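Local coordinates for protein aminopeptidase YwaD (Bacillus subtilis, PDB 6HC6) that is a secreted two-zinc aminopeptidase of peptidase family M28 that removes N-terminal amino acids such as leucine, arginine and lysine from peptides, at residues A[244-249]-A[314-319]; A[344-349]-A[380-385]; A[115-120]-A[196-201]. All coordinates share one frame; numbering follows the deposited sequence.

Interaction 1 of 3, residues A[244-249]-A[314-319]; sequences IVYVTA and KRSEVN
I244 lays its CD1 methyl over the centre of the R315 guanidinium, 3.7 Å from CZ. The arginine chain bends at chi3 (-85°), turning a face of the group to the isoleucine; an aliphatic branch suits the flat face of a guanidinium whose NH1 is already bound by E285 and the carbonyl of P242. The backbones beside them pair as parallel strands. I244 N binds R315 O, I244 O accepts from E317 N, and Y246 N reaches V318 O at 2.8 Å. The register slips by one between these bonds, a beta bulge that inserts E317, whose carboxylate forms a salt bridge with K284. Y246 presents its edge to S316: S316 CB lies in the ring plane, and the phenol OH donates to S316 OG at 2.7 Å. That serine hydroxyl also bonds the carbonyl of E312, which links helix 310-315 to the strand that follows it. V245 and V318 lie alongside each other, pointing the same way, with CG2 of V245 3.6 Å from CG1 of V318. Farther on, N319 swings CG anti to its N (chi1 162°) and directs ND2, in its amide plane, to T248 OG1 at 3.0 Å; N321 OD1 is the second partner of T248. Strand 285-291 borders 244-250 on its other edge. Helix 373-378, through F376, covers Y246 and N319, whereas helix 260-277 packs on V247 and A249, just ahead of the zinc ligand H250.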
loop_
_atom_site.group_PDB
_atom_site.type_symbol
_atom_site.label_atom_id
_atom_site.label_comp_id
_atom_site.label_asym_id
_atom_site.label_seq_id
_atom_site.Cartn_x
_atom_site.Cartn_y
_atom_site.Cartn_z
ATOM N N ILE A 244 -4.889 24.276 -1.801
ATOM C CA ILE A 244 -4.027 23.173 -2.216
ATOM C C ILE A 244 -4.871 21.968 -2.598
ATOM O O ILE A 244 -5.758 21.553 -1.838
ATOM C CB ILE A 244 -3.027 22.785 -1.116
ATOM C CG1 ILE A 244 -2.147 23.966 -0.747
ATOM C CG2 ILE A 244 -2.127 21.669 -1.605
ATOM C CD1 ILE A 244 -1.562 23.828 0.632
ATOM N N VAL A 245 -4.560 21.380 -3.754
ATOM C CA VAL A 245 -5.171 20.142 -4.233
ATOM C C VAL A 245 -4.063 19.102 -4.341
ATOM O O VAL A 245 -2.995 19.393 -4.894
ATOM C CB VAL A 245 -5.864 20.366 -5.593
ATOM C CG1 VAL A 245 -6.301 19.039 -6.245
ATOM C CG2 VAL A 245 -7.034 21.336 -5.440
ATOM N N TYR A 246 -4.282 17.923 -3.763
ATOM C CA TYR A 246 -3.287 16.863 -3.753
ATOM C C TYR A 246 -3.725 15.731 -4.677
ATOM O O TYR A 246 -4.849 15.238 -4.559
ATOM C CB TYR A 246 -3.087 16.315 -2.333
ATOM C CG TYR A 246 -2.744 17.357 -1.279
ATOM C CD1 TYR A 246 -1.421 17.611 -0.927
ATOM C CD2 TYR A 246 -3.745 18.043 -0.605
ATOM C CE1 TYR A 246 -1.105 18.521 0.038
ATOM C CE2 TYR A 246 -3.435 18.958 0.376
ATOM C CZ TYR A 246 -2.110 19.196 0.689
ATOM O OH TYR A 246 -1.774 20.112 1.650
ATOM N N VAL A 247 -2.847 15.319 -5.588
ATOM C CA VAL A 247 -3.076 14.153 -6.443
ATOM C C VAL A 247 -1.963 13.167 -6.131
ATOM O O VAL A 247 -0.779 13.498 -6.302
ATOM C CB VAL A 247 -3.087 14.515 -7.939
ATOM C CG1 VAL A 247 -3.448 13.271 -8.771
ATOM C CG2 VAL A 247 -4.067 15.639 -8.204
ATOM N N THR A 248 -2.326 11.988 -5.612
ATOM C CA THR A 248 -1.341 11.170 -4.918
ATOM C C THR A 248 -1.490 9.694 -5.266
ATOM O O THR A 248 -2.562 9.211 -5.652
ATOM C CB THR A 248 -1.411 11.351 -3.393
ATOM O OG1 THR A 248 -2.638 10.814 -2.885
ATOM C CG2 THR A 248 -1.303 12.837 -2.991
ATOM N N ALA A 249 -0.382 8.978 -5.102
ATOM C CA ALA A 249 -0.330 7.545 -5.382
ATOM C C ALA A 249 0.930 6.984 -4.740
ATOM O O ALA A 249 1.966 7.639 -4.774
ATOM C CB ALA A 249 -0.298 7.300 -6.894
ATOM N N LYS A 314 -4.860 24.604 6.732
ATOM C CA LYS A 314 -6.016 25.467 6.505
ATOM C C LYS A 314 -6.276 25.673 5.018
ATOM O O LYS A 314 -7.433 25.765 4.596
ATOM C CB LYS A 314 -5.822 26.808 7.207
ATOM C CG LYS A 314 -5.665 26.686 8.710
ATOM C CD LYS A 314 -6.689 25.722 9.297
ATOM C CE LYS A 314 -6.268 25.243 10.679
ATOM N NZ LYS A 314 -5.099 24.319 10.623
ATOM N N ARG A 315 -5.213 25.742 4.204
ATOM C CA ARG A 315 -5.375 25.918 2.764
ATOM C C ARG A 315 -5.710 24.621 2.043
ATOM O O ARG A 315 -6.043 24.669 0.855
ATOM C CB ARG A 315 -4.105 26.489 2.108
ATOM C CG ARG A 315 -3.523 27.735 2.692
ATOM C CD ARG A 315 -2.537 28.345 1.693
ATOM N NE ARG A 315 -1.176 27.804 1.751
ATOM C CZ ARG A 315 -0.500 27.333 0.701
ATOM N NH1 ARG A 315 -1.058 27.295 -0.497
ATOM N NH2 ARG A 315 0.741 26.883 0.850
ATOM N N SER A 316 -5.609 23.472 2.712
ATOM C CA SER A 316 -5.730 22.191 2.028
ATOM C C SER A 316 -7.183 21.902 1.690
ATOM O O SER A 316 -8.044 21.899 2.574
ATOM C CB SER A 316 -5.170 21.074 2.897
ATOM O OG SER A 316 -3.768 21.202 3.047
ATOM N N GLU A 317 -7.453 21.637 0.413
ATOM C CA GLU A 317 -8.825 21.520 -0.058
ATOM C C GLU A 317 -9.253 20.082 -0.291
ATOM O O GLU A 317 -10.285 19.651 0.236
ATOM C CB GLU A 317 -9.008 22.324 -1.350
ATOM C CG GLU A 317 -10.420 22.283 -1.903
ATOM C CD GLU A 317 -10.560 23.130 -3.147
ATOM O OE1 GLU A 317 -10.181 24.311 -3.092
ATOM O OE2 GLU A 317 -11.019 22.605 -4.183
ATOM N N VAL A 318 -8.488 19.325 -1.069
ATOM C CA VAL A 318 -8.957 18.023 -1.519
ATOM C C VAL A 318 -7.742 17.176 -1.881
ATOM O O VAL A 318 -6.725 17.697 -2.350
ATOM C CB VAL A 318 -9.945 18.204 -2.702
ATOM C CG1 VAL A 318 -9.302 18.989 -3.835
ATOM C CG2 VAL A 318 -10.392 16.918 -3.215
ATOM N N ASN A 319 -7.842 15.866 -1.615
ATOM C CA ASN A 319 -6.845 14.867 -1.989
ATOM C C ASN A 319 -7.519 13.809 -2.856
ATOM O O ASN A 319 -8.458 13.147 -2.406
ATOM C CB ASN A 319 -6.223 14.209 -0.744
ATOM C CG ASN A 319 -5.516 12.903 -1.064
ATOM O OD1 ASN A 319 -5.782 11.871 -0.447
ATOM N ND2 ASN A 319 -4.618 12.941 -2.044
#

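Interaction 2 of 3, residues A[344-349]-A[380-385]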
loop_
_atom_site.group_PDB
_atom_site.type_symbol
_atom_site.label_atom_id
_atom_site.label_comp_id
_atom_site.label_asym_id
_atom_site.label_seq_id
_atom_site.Cartn_x
_atom_site.Cartn_y
_atom_site.Cartn_z
ATOM N N SER A 344 -20.150 11.340 1.452
ATOM C CA SER A 344 -19.752 12.241 0.385
ATOM C C SER A 344 -18.763 13.273 0.922
ATOM O O SER A 344 -18.727 13.567 2.119
ATOM C CB SER A 344 -20.987 12.923 -0.203
ATOM O OG SER A 344 -20.643 13.892 -1.167
ATOM N N ASN A 345 -17.931 13.798 0.029
ATOM C CA ASN A 345 -17.098 14.956 0.336
ATOM C C ASN A 345 -16.743 15.623 -0.989
ATOM O O ASN A 345 -17.270 15.256 -2.044
ATOM C CB ASN A 345 -15.873 14.568 1.181
ATOM C CG ASN A 345 -14.958 13.578 0.486
ATOM O OD1 ASN A 345 -14.891 13.543 -0.738
ATOM N ND2 ASN A 345 -14.232 12.777 1.276
ATOM N N TYR A 346 -15.845 16.610 -0.937
ATOM C CA TYR A 346 -15.517 17.355 -2.145
ATOM C C TYR A 346 -14.976 16.456 -3.258
ATOM O O TYR A 346 -15.222 16.734 -4.440
ATOM C CB TYR A 346 -14.516 18.462 -1.815
ATOM C CG TYR A 346 -15.157 19.690 -1.208
ATOM C CD1 TYR A 346 -16.521 19.927 -1.338
ATOM C CD2 TYR A 346 -14.399 20.617 -0.504
ATOM C CE1 TYR A 346 -17.117 21.069 -0.797
ATOM C CE2 TYR A 346 -14.988 21.761 0.044
ATOM C CZ TYR A 346 -16.348 21.973 -0.099
ATOM O OH TYR A 346 -16.941 23.100 0.438
ATOM N N VAL A 347 -14.243 15.385 -2.913
ATOM C CA VAL A 347 -13.730 14.469 -3.935
ATOM C C VAL A 347 -14.881 13.773 -4.650
ATOM O O VAL A 347 -14.909 13.672 -5.885
ATOM C CB VAL A 347 -12.782 13.425 -3.319
ATOM C CG1 VAL A 347 -12.153 12.588 -4.411
ATOM C CG2 VAL A 347 -11.733 14.065 -2.463
ATOM N N TRP A 348 -15.836 13.253 -3.880
ATOM C CA TRP A 348 -16.987 12.609 -4.498
ATOM C C TRP A 348 -17.776 13.595 -5.358
ATOM O O TRP A 348 -18.160 13.269 -6.489
ATOM C CB TRP A 348 -17.880 11.984 -3.429
ATOM C CG TRP A 348 -19.124 11.419 -4.010
ATOM C CD1 TRP A 348 -20.399 11.840 -3.778
ATOM C CD2 TRP A 348 -19.218 10.343 -4.953
ATOM N NE1 TRP A 348 -21.283 11.088 -4.511
ATOM C CE2 TRP A 348 -20.585 10.163 -5.242
ATOM C CE3 TRP A 348 -18.278 9.515 -5.580
ATOM C CZ2 TRP A 348 -21.039 9.192 -6.130
ATOM C CZ3 TRP A 348 -18.730 8.543 -6.462
ATOM C CH2 TRP A 348 -20.101 8.390 -6.725
ATOM N N GLU A 349 -18.017 14.807 -4.846
ATOM C CA GLU A 349 -18.771 15.795 -5.614
ATOM C C GLU A 349 -18.136 16.025 -6.976
ATOM O O GLU A 349 -18.819 15.981 -8.010
ATOM C CB GLU A 349 -18.868 17.109 -4.838
ATOM C CG GLU A 349 -19.706 17.028 -3.578
ATOM C CD GLU A 349 -19.789 18.361 -2.847
ATOM O OE1 GLU A 349 -19.710 19.412 -3.517
ATOM O OE2 GLU A 349 -19.932 18.360 -1.606
ATOM N N GLY A 380 -8.473 16.219 8.475
ATOM C CA GLY A 380 -9.648 17.006 8.169
ATOM C C GLY A 380 -9.773 17.446 6.730
ATOM O O GLY A 380 -10.611 18.306 6.432
ATOM N N ILE A 381 -8.965 16.897 5.834
ATOM C CA ILE A 381 -8.948 17.292 4.434
ATOM C C ILE A 381 -9.801 16.300 3.659
ATOM O O ILE A 381 -9.619 15.086 3.794
ATOM C CB ILE A 381 -7.507 17.324 3.896
ATOM C CG1 ILE A 381 -6.657 18.322 4.696
ATOM C CG2 ILE A 381 -7.489 17.638 2.413
ATOM C CD1 ILE A 381 -5.167 17.985 4.636
ATOM N N ASP A 382 -10.743 16.805 2.868
ATOM C CA ASP A 382 -11.540 15.939 1.998
ATOM C C ASP A 382 -10.631 15.054 1.156
ATOM O O ASP A 382 -9.770 15.552 0.430
ATOM C CB ASP A 382 -12.405 16.792 1.071
ATOM C CG ASP A 382 -13.472 17.571 1.802
ATOM O OD1 ASP A 382 -13.130 18.314 2.743
ATOM O OD2 ASP A 382 -14.644 17.482 1.385
ATOM N N SER A 383 -10.832 13.737 1.215
ATOM C CA SER A 383 -9.960 12.844 0.464
ATOM C C SER A 383 -10.731 11.597 0.078
ATOM O O SER A 383 -11.725 11.240 0.711
ATOM C CB SER A 383 -8.732 12.419 1.270
ATOM O OG SER A 383 -9.109 11.551 2.325
ATOM N N ALA A 384 -10.244 10.920 -0.939
ATOM C CA ALA A 384 -10.784 9.651 -1.347
ATOM C C ALA A 384 -9.745 8.863 -2.123
ATOM O O ALA A 384 -8.831 9.390 -2.628
ATOM C CB ALA A 384 -11.993 9.812 -2.198
ATOM N N ASN A 385 -9.987 7.573 -2.203
ATOM C CA ASN A 385 -9.149 6.656 -2.935
ATOM C C ASN A 385 -9.918 6.032 -4.103
ATOM O O ASN A 385 -10.945 5.557 -3.883
ATOM C CB ASN A 385 -8.661 5.562 -2.011
ATOM C CG ASN A 385 -7.758 4.596 -2.696
ATOM O OD1 ASN A 385 -6.973 4.950 -3.484
ATOM N ND2 ASN A 385 -7.919 3.357 -2.370
#
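The first turn of helix 346-358 is set against strand 382-389, with the CA atoms of N345 and D382 5.9 Å apart and those of V347 and S383 almost equally close. N345 is the N-cap, and its amide works in two directions. With CG between the backbone N and the carbonyl carbon (chi1 61°), OD1 turns back to accept from W348 N at 3.3 Å and, weakly, from V347 N. ND2 reaches across to S383 O at 3.0 Å, approaching from above the carbonyl plane. Asparagine suits this place because one flat group both accepts and donates. D382 slides past N345 in the opposite direction and gives OD2, through its anti lone pair, to Y346 N; this bond is 2.8 Å long and nearly straight at 172°. The same oxygen rests 3.3 Å from Y346 CB, beside the start of the ring. Deeper in, V347 CG1 meets A384 CB at 3.6 Å, and CG2 lies at the same distance from S383 CA. A methyl-sized residue there lets the branched valine settle close to the strand, where V318 and F320 of the next strand also receive it. S383 turns its hydroxyl the other way, to the carbonyl of H373. The first-turn N-H groups are thus capped by a neutral amide and a carboxylate, and the positive end of the helix dipole would be expected to favour D382 in its charged form, despite E349 nearby.

Interaction 3 of 3, residues A[115-120]-A[196-201]; sequences SGSAPT and IPVVGI
P197 and T120 cross at about a right angle, the threonine CG2 methyl 3.9 Å from P197 CG, while the A118 carbonyl is directed at the proline itself. A118 O lies 3.1 Å from P197 CA in a CA-H...O contact and 3.3 Å from CB, so the pyrrolidine, which has no N-H to offer, still meets the loop through its carbons. The small A118 methyl sits by the I196 carbonyl carbon, and A118 N donates to I196 O at 3.2 Å; that bond is straight at the hydrogen but comes from far above the carbonyl plane. Next along, S117 stands over the start of strand 198-201, its CB against V198 CG2 at 3.8 Å. Placed between the backbone N and the carbonyl carbon (chi1 65°), its OG accepts a weak bond from V198 N and also bonds the carbonyl of A114. L217 and L219 of strand 214-222 also pack on P197, which places the contact beside that strand of the PA-domain sheet. A water donates to A118 O at 2.8 Å and accepts from V198 N at 3.1 Å. The link thus combines one direct backbone bond with close carbon contacts round P197, while the water bridges a carbonyl and an N-H that do not bond each other directly.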
loop_
_atom_site.group_PDB
_atom_site.type_symbol
_atom_site.label_atom_id
_atom_site.label_comp_id
_atom_site.label_asym_id
_atom_site.label_seq_id
_atom_site.Cartn_x
_atom_site.Cartn_y
_atom_site.Cartn_z
ATOM N N SER A 115 7.184 -6.962 9.939
ATOM C CA SER A 115 7.787 -5.711 10.366
ATOM C C SER A 115 7.421 -5.434 11.819
ATOM O O SER A 115 6.277 -5.629 12.239
ATOM C CB SER A 115 7.318 -4.573 9.454
ATOM O OG SER A 115 7.897 -3.337 9.829
ATOM N N GLY A 116 8.410 -5.014 12.601
ATOM C CA GLY A 116 8.195 -4.753 14.007
ATOM C C GLY A 116 8.373 -5.941 14.926
ATOM O O GLY A 116 8.093 -5.820 16.124
ATOM N N SER A 117 8.811 -7.088 14.412
ATOM C CA SER A 117 9.102 -8.228 15.272
ATOM C C SER A 117 10.613 -8.364 15.436
ATOM O O SER A 117 11.394 -7.614 14.850
ATOM C CB SER A 117 8.466 -9.511 14.728
ATOM O OG SER A 117 9.013 -9.892 13.478
ATOM N N ALA A 118 11.036 -9.345 16.268
ATOM C CA ALA A 118 12.439 -9.435 16.640
ATOM C C ALA A 118 13.219 -10.338 15.688
ATOM O O ALA A 118 12.679 -11.316 15.159
ATOM C CB ALA A 118 12.570 -9.967 18.066
ATOM N N PRO A 119 14.489 -10.024 15.460
ATOM C CA PRO A 119 15.375 -10.928 14.728
ATOM C C PRO A 119 15.860 -12.023 15.667
ATOM O O PRO A 119 15.467 -12.086 16.828
ATOM C CB PRO A 119 16.526 -10.017 14.298
ATOM C CG PRO A 119 16.618 -9.017 15.412
ATOM C CD PRO A 119 15.177 -8.779 15.854
ATOM N N THR A 120 16.735 -12.876 15.147
ATOM C CA THR A 120 17.390 -13.908 15.938
ATOM C C THR A 120 18.878 -13.612 16.039
ATOM O O THR A 120 19.413 -12.726 15.370
ATOM C CB THR A 120 17.196 -15.300 15.322
ATOM O OG1 THR A 120 17.889 -15.369 14.069
ATOM C CG2 THR A 120 15.717 -15.619 15.119
ATOM N N ILE A 196 9.361 -10.985 20.119
ATOM C CA ILE A 196 9.895 -12.251 19.622
ATOM C C ILE A 196 9.754 -12.240 18.106
ATOM O O ILE A 196 9.018 -11.410 17.546
ATOM C CB ILE A 196 9.187 -13.465 20.270
ATOM C CG1 ILE A 196 7.671 -13.391 20.078
ATOM C CG2 ILE A 196 9.514 -13.533 21.749
ATOM C CD1 ILE A 196 6.940 -14.615 20.620
ATOM N N PRO A 197 10.472 -13.118 17.405
ATOM C CA PRO A 197 10.293 -13.208 15.949
ATOM C C PRO A 197 8.877 -13.634 15.595
ATOM O O PRO A 197 8.267 -14.449 16.290
ATOM C CB PRO A 197 11.313 -14.271 15.527
ATOM C CG PRO A 197 12.323 -14.315 16.634
ATOM C CD PRO A 197 11.568 -13.976 17.887
ATOM N N VAL A 198 8.350 -13.052 14.513
ATOM C CA VAL A 198 7.048 -13.410 13.956
ATOM C C VAL A 198 7.215 -13.561 12.447
ATOM O O VAL A 198 7.606 -12.604 11.768
ATOM C CB VAL A 198 5.973 -12.353 14.260
ATOM C CG1 VAL A 198 4.628 -12.805 13.704
ATOM C CG2 VAL A 198 5.881 -12.049 15.773
ATOM N N VAL A 199 6.911 -14.745 11.917
ATOM C CA VAL A 199 7.048 -14.988 10.484
ATOM C C VAL A 199 5.788 -15.658 9.955
ATOM O O VAL A 199 5.057 -16.330 10.687
ATOM C CB VAL A 199 8.293 -15.841 10.125
ATOM C CG1 VAL A 199 9.577 -15.227 10.707
ATOM C CG2 VAL A 199 8.108 -17.304 10.551
ATOM N N GLY A 200 5.534 -15.461 8.672
ATOM C CA GLY A 200 4.411 -16.095 7.998
ATOM C C GLY A 200 4.929 -17.044 6.936
ATOM O O GLY A 200 5.938 -16.765 6.288
ATOM N N ILE A 201 4.257 -18.183 6.787
ATOM C CA ILE A 201 4.663 -19.197 5.821
ATOM C C ILE A 201 3.427 -19.707 5.097
ATOM O O ILE A 201 2.288 -19.432 5.484
ATOM C CB ILE A 201 5.422 -20.368 6.479
ATOM C CG1 ILE A 201 4.483 -21.142 7.410
ATOM C CG2 ILE A 201 6.659 -19.853 7.227
ATOM C CD1 ILE A 201 5.120 -22.379 8.038
HETATM O O HOH W 1 10.715 -11.644 13.180
#

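How the interactions relate
From the N terminus, interaction 3 comes first: 115-120 meets 196-201 and closes a loop of 75 residues holding much of the PA domain. Interaction 1 follows, joining 244-249 to 314-319 across 64 intervening residues, nearly half of them helical. Interaction 2 then closes the shorter loop between 344-349 and 380-385. The three are in series; none nests in or crosses another. Interactions 1 and 2 share the central sheet of the M28 peptidase domain, where strands 316-322 and 382-389 are neighbours: the N319 backbone probably hydrogen-bonds to D382 and A384. Interaction 3 lies beyond the chain's centre, its middle about 37 Å from the centres of the others.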